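Local coordinates for uncharacterized protein (Staphylococcus aureus subsp. aureus, PDB 4H0A), which is of unknown function but belongs to the CAP (cysteine-rich secretory protein) family, joining a CAP-associated N-terminal domain to a CAP domain, at residues V83-R87 with E88-S92; R170-K174 with E175-D179. All blocks are in the same frame, centred on the assembly; numbering follows the deposited sequence.

Contact 1. Residues V83-R87 with E88-S92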
loop_
_atom_site.group_PDB
_atom_site.type_symbol
_atom_site.label_atom_id
_atom_site.label_comp_id
_atom_site.label_asym_id
_atom_site.label_seq_id
_atom_site.Cartn_x
_atom_site.Cartn_y
_atom_site.Cartn_z
ATOM N N VAL A 83 -6.061 5.794 7.477
ATOM C CA VAL A 83 -7.038 6.830 7.149
ATOM C C VAL A 83 -6.301 8.124 6.837
ATOM O O VAL A 83 -5.629 8.639 7.722
ATOM C CB VAL A 83 -8.017 7.006 8.342
ATOM C CG1 VAL A 83 -9.057 8.081 8.046
ATOM C CG2 VAL A 83 -8.680 5.671 8.709
ATOM N N SER A 84 -6.444 8.660 5.613
ATOM C CA SER A 84 -5.806 9.932 5.240
ATOM C C SER A 84 -6.803 11.054 5.335
ATOM O O SER A 84 -7.953 10.880 4.925
ATOM C CB SER A 84 -5.247 9.875 3.821
ATOM O OG SER A 84 -4.499 8.690 3.618
ATOM N N THR A 85 -6.359 12.213 5.815
ATOM C CA THR A 85 -7.216 13.375 5.965
ATOM C C THR A 85 -6.560 14.622 5.383
ATOM O O THR A 85 -5.342 14.688 5.242
ATOM C CB THR A 85 -7.539 13.626 7.460
ATOM O OG1 THR A 85 -6.365 14.109 8.097
ATOM C CG2 THR A 85 -8.045 12.375 8.191
ATOM N N LYS A 86 -7.384 15.600 5.057
ATOM C CA LYS A 86 -6.964 16.919 4.597
ATOM C C LYS A 86 -7.918 17.892 5.231
ATOM O O LYS A 86 -9.120 17.762 5.014
ATOM C CB LYS A 86 -6.964 17.027 3.068
ATOM C CG LYS A 86 -6.365 18.364 2.571
ATOM C CD LYS A 86 -5.297 18.138 1.519
ATOM C CE LYS A 86 -4.771 19.417 0.932
ATOM N NZ LYS A 86 -3.775 19.152 -0.139
ATOM N N ARG A 87 -7.405 18.781 6.103
ATOM C CA ARG A 87 -8.198 19.747 6.873
ATOM C C ARG A 87 -9.197 18.992 7.775
ATOM O O ARG A 87 -10.357 19.380 7.880
ATOM C CB ARG A 87 -8.902 20.759 5.946
ATOM C CG ARG A 87 -7.925 21.522 5.054
ATOM C CD ARG A 87 -8.615 22.571 4.193
ATOM N NE ARG A 87 -8.044 22.647 2.843
ATOM C CZ ARG A 87 -8.313 21.810 1.839
ATOM N NH1 ARG A 87 -9.155 20.792 2.012
ATOM N NH2 ARG A 87 -7.735 21.977 0.654
ATOM N N GLU A 88 -8.736 17.864 8.368
ATOM C CA GLU A 88 -9.504 16.985 9.256
ATOM C C GLU A 88 -10.628 16.215 8.536
ATOM O O GLU A 88 -11.312 15.444 9.201
ATOM C CB GLU A 88 -10.087 17.757 10.462
ATOM C CG GLU A 88 -9.049 18.559 11.230
ATOM C CD GLU A 88 -9.564 19.253 12.475
ATOM O OE1 GLU A 88 -10.788 19.193 12.737
ATOM O OE2 GLU A 88 -8.736 19.868 13.188
ATOM N N GLU A 89 -10.784 16.343 7.200
ATOM C CA GLU A 89 -11.794 15.589 6.444
ATOM C C GLU A 89 -11.161 14.320 5.945
ATOM O O GLU A 89 -10.091 14.388 5.355
ATOM C CB GLU A 89 -12.318 16.413 5.249
ATOM C CG GLU A 89 -13.480 15.755 4.521
ATOM C CD GLU A 89 -14.005 16.534 3.329
ATOM O OE1 GLU A 89 -13.181 17.015 2.518
ATOM O OE2 GLU A 89 -15.245 16.624 3.182
ATOM N N ILE A 90 -11.833 13.174 6.101
ATOM C CA ILE A 90 -11.307 11.910 5.604
ATOM C C ILE A 90 -11.381 11.912 4.073
ATOM O O ILE A 90 -12.465 12.119 3.516
ATOM C CB ILE A 90 -12.082 10.717 6.206
ATOM C CG1 ILE A 90 -11.902 10.673 7.754
ATOM C CG2 ILE A 90 -11.628 9.382 5.560
ATOM C CD1 ILE A 90 -12.936 9.749 8.473
ATOM N N VAL A 91 -10.236 11.706 3.394
ATOM C CA VAL A 91 -10.192 11.656 1.920
ATOM C C VAL A 91 -9.823 10.253 1.420
ATOM O O VAL A 91 -9.914 10.005 0.219
ATOM C CB VAL A 91 -9.233 12.710 1.320
ATOM C CG1 VAL A 91 -9.702 14.127 1.648
ATOM C CG2 VAL A 91 -7.794 12.499 1.783
ATOM N N SER A 92 -9.373 9.353 2.311
ATOM C CA SER A 92 -8.985 8.015 1.901
ATOM C C SER A 92 -8.962 7.074 3.072
ATOM O O SER A 92 -8.612 7.493 4.178
ATOM C CB SER A 92 -7.597 8.051 1.272
ATOM O OG SER A 92 -7.164 6.760 0.891
HETATM O O HOH W 1 -5.493 6.189 3.157
HETATM O O HOH W 2 -6.061 16.841 8.202
HETATM O O HOH W 3 -10.847 18.583 2.917
#
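A beta hairpin with a two-residue loop (Arg87, Glu88), closed by a type I' turn from Lys86 to Glu89, joins Val83-Arg87 to Glu88-Ser92. At the turn, Lys86 N donates to Glu89 O at 3.0 Å, and Glu89 N returns the bond to Lys86 O, arriving well above that carbonyl's plane, 62° out of it. Arg87 and Glu88 both take positive phi angles, as a type I' turn requires. Further along, the second strand spends two residues, Val91 and Ser92, opposite Ser84, which makes a classic beta bulge. Ser84 O takes a nearly straight bond from Val91 N at 2.9 Å and a weak one from Ser92 N, while Ser84 N donates to Ser92 O at 2.8 Å.

On one face, Val83 CG1 lies 3.8 Å from Ile90 CG2, the two side chains crossing at a slant, with Leu52 of the helix 50-56 packed on both. The other face carries Ser84 and Ser92, whose CB atoms are 3.9 Å apart; a water joins their hydroxyls, and Ser84 OG is also hydrogen-bonded to Asn71 OD1. With CG2 set between its backbone N and carbonyl carbon (chi1 of CG1 -63°), Val91 brings this methyl to 3.5 Å from Ser84 O. Another water links Lys86 O to Glu89 OE1. This is a type I' hairpin of strands 79-86 and 89-96 in the antiparallel sheet, with a classic bulge in its register.

Contact 2. Residues R170-K174 with E175-D179. With EDO (1,2-ethanediol), chain C.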
loop_
_atom_site.group_PDB
_atom_site.type_symbol
_atom_site.label_atom_id
_atom_site.label_comp_id
_atom_site.label_asym_id
_atom_site.label_seq_id
_atom_site.Cartn_x
_atom_site.Cartn_y
_atom_site.Cartn_z
ATOM N N ARG A 170 -9.138 0.208 -0.860
ATOM C CA ARG A 170 -8.886 1.593 -0.498
ATOM C C ARG A 170 -9.979 2.429 -1.103
ATOM O O ARG A 170 -10.088 2.468 -2.328
ATOM C CB ARG A 170 -7.504 2.108 -0.941
ATOM C CG ARG A 170 -7.355 3.637 -0.735
ATOM C CD ARG A 170 -5.915 4.068 -0.610
ATOM N NE ARG A 170 -5.172 3.830 -1.846
ATOM C CZ ARG A 170 -3.848 3.893 -1.954
ATOM N NH1 ARG A 170 -3.102 4.215 -0.900
ATOM N NH2 ARG A 170 -3.260 3.648 -3.115
ATOM N N PHE A 171 -10.818 3.062 -0.260
ATOM C CA PHE A 171 -11.837 3.995 -0.743
ATOM C C PHE A 171 -11.195 5.364 -0.707
ATOM O O PHE A 171 -10.567 5.687 0.305
ATOM C CB PHE A 171 -13.107 3.942 0.102
ATOM C CG PHE A 171 -13.943 2.708 -0.138
ATOM C CD1 PHE A 171 -13.761 1.569 0.629
ATOM C CD2 PHE A 171 -14.965 2.713 -1.084
ATOM C CE1 PHE A 171 -14.566 0.447 0.438
ATOM C CE2 PHE A 171 -15.767 1.591 -1.273
ATOM C CZ PHE A 171 -15.561 0.463 -0.514
ATOM N N LEU A 172 -11.304 6.161 -1.779
ATOM C CA LEU A 172 -10.661 7.476 -1.786
ATOM C C LEU A 172 -11.320 8.445 -2.760
ATOM O O LEU A 172 -12.047 8.037 -3.664
ATOM C CB LEU A 172 -9.149 7.357 -2.098
ATOM C CG LEU A 172 -8.692 7.057 -3.549
ATOM C CD1 LEU A 172 -7.176 6.938 -3.605
ATOM C CD2 LEU A 172 -9.320 5.768 -4.098
ATOM N N THR A 173 -11.060 9.742 -2.555
ATOM C CA THR A 173 -11.603 10.785 -3.419
ATOM C C THR A 173 -10.755 10.927 -4.669
ATOM O O THR A 173 -9.608 10.485 -4.705
ATOM C CB THR A 173 -11.669 12.128 -2.686
ATOM O OG1 THR A 173 -10.339 12.561 -2.404
ATOM C CG2 THR A 173 -12.486 12.055 -1.403
ATOM N N LYS A 174 -11.309 11.584 -5.682
ATOM C CA LYS A 174 -10.578 11.865 -6.914
ATOM C C LYS A 174 -9.303 12.729 -6.665
ATOM O O LYS A 174 -8.293 12.515 -7.337
ATOM C CB LYS A 174 -11.489 12.548 -7.940
ATOM C CG LYS A 174 -12.095 13.883 -7.524
ATOM C CD LYS A 174 -13.167 14.304 -8.557
ATOM C CE LYS A 174 -13.903 15.555 -8.150
ATOM N NZ LYS A 174 -13.066 16.771 -8.275
ATOM N N GLU A 175 -9.305 13.623 -5.661
ATOM C CA GLU A 175 -8.099 14.446 -5.425
ATOM C C GLU A 175 -7.014 13.587 -4.797
ATOM O O GLU A 175 -5.864 13.754 -5.188
ATOM C CB GLU A 175 -8.303 15.776 -4.653
ATOM C CG GLU A 175 -9.573 15.935 -3.851
ATOM C CD GLU A 175 -10.880 16.066 -4.611
ATOM O OE1 GLU A 175 -10.976 16.922 -5.521
ATOM O OE2 GLU A 175 -11.801 15.269 -4.320
HETATM N N MSE A 176 -7.354 12.593 -3.931
HETATM C CA MSE A 176 -6.314 11.702 -3.408
HETATM C C MSE A 176 -5.773 10.842 -4.543
HETATM O O MSE A 176 -4.569 10.623 -4.634
HETATM C CB MSE A 176 -6.848 10.793 -2.270
HETATM C CG MSE A 176 -5.784 9.882 -1.671
HETATM SE SE MSE A 176 -4.672 10.882 -0.443
HETATM C CE MSE A 176 -3.159 11.148 -1.435
ATOM N N LEU A 177 -6.662 10.339 -5.389
ATOM C CA LEU A 177 -6.276 9.505 -6.520
ATOM C C LEU A 177 -5.315 10.273 -7.467
ATOM O O LEU A 177 -4.301 9.715 -7.878
ATOM C CB LEU A 177 -7.551 9.060 -7.265
ATOM C CG LEU A 177 -7.436 7.925 -8.248
ATOM C CD1 LEU A 177 -7.016 6.640 -7.585
ATOM C CD2 LEU A 177 -8.767 7.700 -8.938
ATOM N N ALA A 178 -5.584 11.557 -7.747
ATOM C CA ALA A 178 -4.685 12.369 -8.591
ATOM C C ALA A 178 -3.324 12.586 -7.910
ATOM O O ALA A 178 -2.288 12.592 -8.575
ATOM C CB ALA A 178 -5.312 13.722 -8.890
ATOM N N ASP A 179 -3.328 12.756 -6.587
ATOM C CA ASP A 179 -2.102 12.956 -5.828
ATOM C C ASP A 179 -1.261 11.658 -5.791
ATOM O O ASP A 179 -0.068 11.712 -6.081
ATOM C CB ASP A 179 -2.452 13.439 -4.422
ATOM C CG ASP A 179 -1.273 13.979 -3.652
ATOM O OD1 ASP A 179 -0.597 13.185 -2.977
ATOM O OD2 ASP A 179 -1.043 15.205 -3.710
HETATM C C1 EDO C . -2.302 4.962 2.395
HETATM O O1 EDO C . -3.631 4.694 1.984
HETATM C C2 EDO C . -2.179 6.508 2.346
HETATM O O2 EDO C . -0.873 6.913 2.683
#
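At the strand-to-helix junction that leads into helix 174-180, Thr173 is the N-cap. Thr173 OG1 accepts a weak capping bond from Met176 N, 3.4 Å long but fairly straight at 162°. The hydroxyl gets there because OG1 sits between the backbone N and the carbonyl carbon, chi1 66°. Behind it the regular helix bonds begin: Leu177 N reaches Thr173 O at 3.0 Å, in the carbonyl plane, and Ala178 N reaches Lys174 O at 2.9 Å.

On the buried side, Leu172 points its CD1 methyl into the first turn of the helix. Leu172 CD1 lies 3.8 Å from CG of Met176, a selenomethionine whose side chain crosses that of Leu172 at about a right angle. The same methyl also touches Leu177 CD1, and Phe126 of strand 125-128 packs against Leu177.

Outside, a nearly eclipsed chi1 (18°) and a bend at chi2 fold Glu175 back over the cap, bringing Glu175 OE2 to 3.5 Å from Thr173 CB. The same carboxylate forms a long, weak salt bridge through OE1 to Lys174 NZ, which also donates to Lys127 O. At the strand end, Arg170 NH1 donates a hydrogen bond to O1 of an ethanediol, probably from the crystallisation liquor, and forms a salt bridge with Asp281. Oxygens of Thr173 and Lys174 thus meet first-turn N-H groups, and the Glu175 carboxylate, near the helix's amino end, would probably be stabilised by the helix dipole.

From the N terminus, contact 1 comes first, closing the tight hairpin between strands 79-86 and 89-96; contact 2 opens much later, where strand 166-172 gives way to helix 174-180. The two are therefore in series and neither encloses the other. They meet in the antiparallel sheet, because strands 89-96 and 166-172 are neighbours there: Thr173 N lies 3.0 Å from Val91 O, a probable hydrogen bond, and Arg170 CD packs 3.3 Å from Ser92 OG. The bulge of the hairpin thus adjoins the residues leading into the helix, tying hairpin, strand and helix together within the CAP-associated N-terminal region.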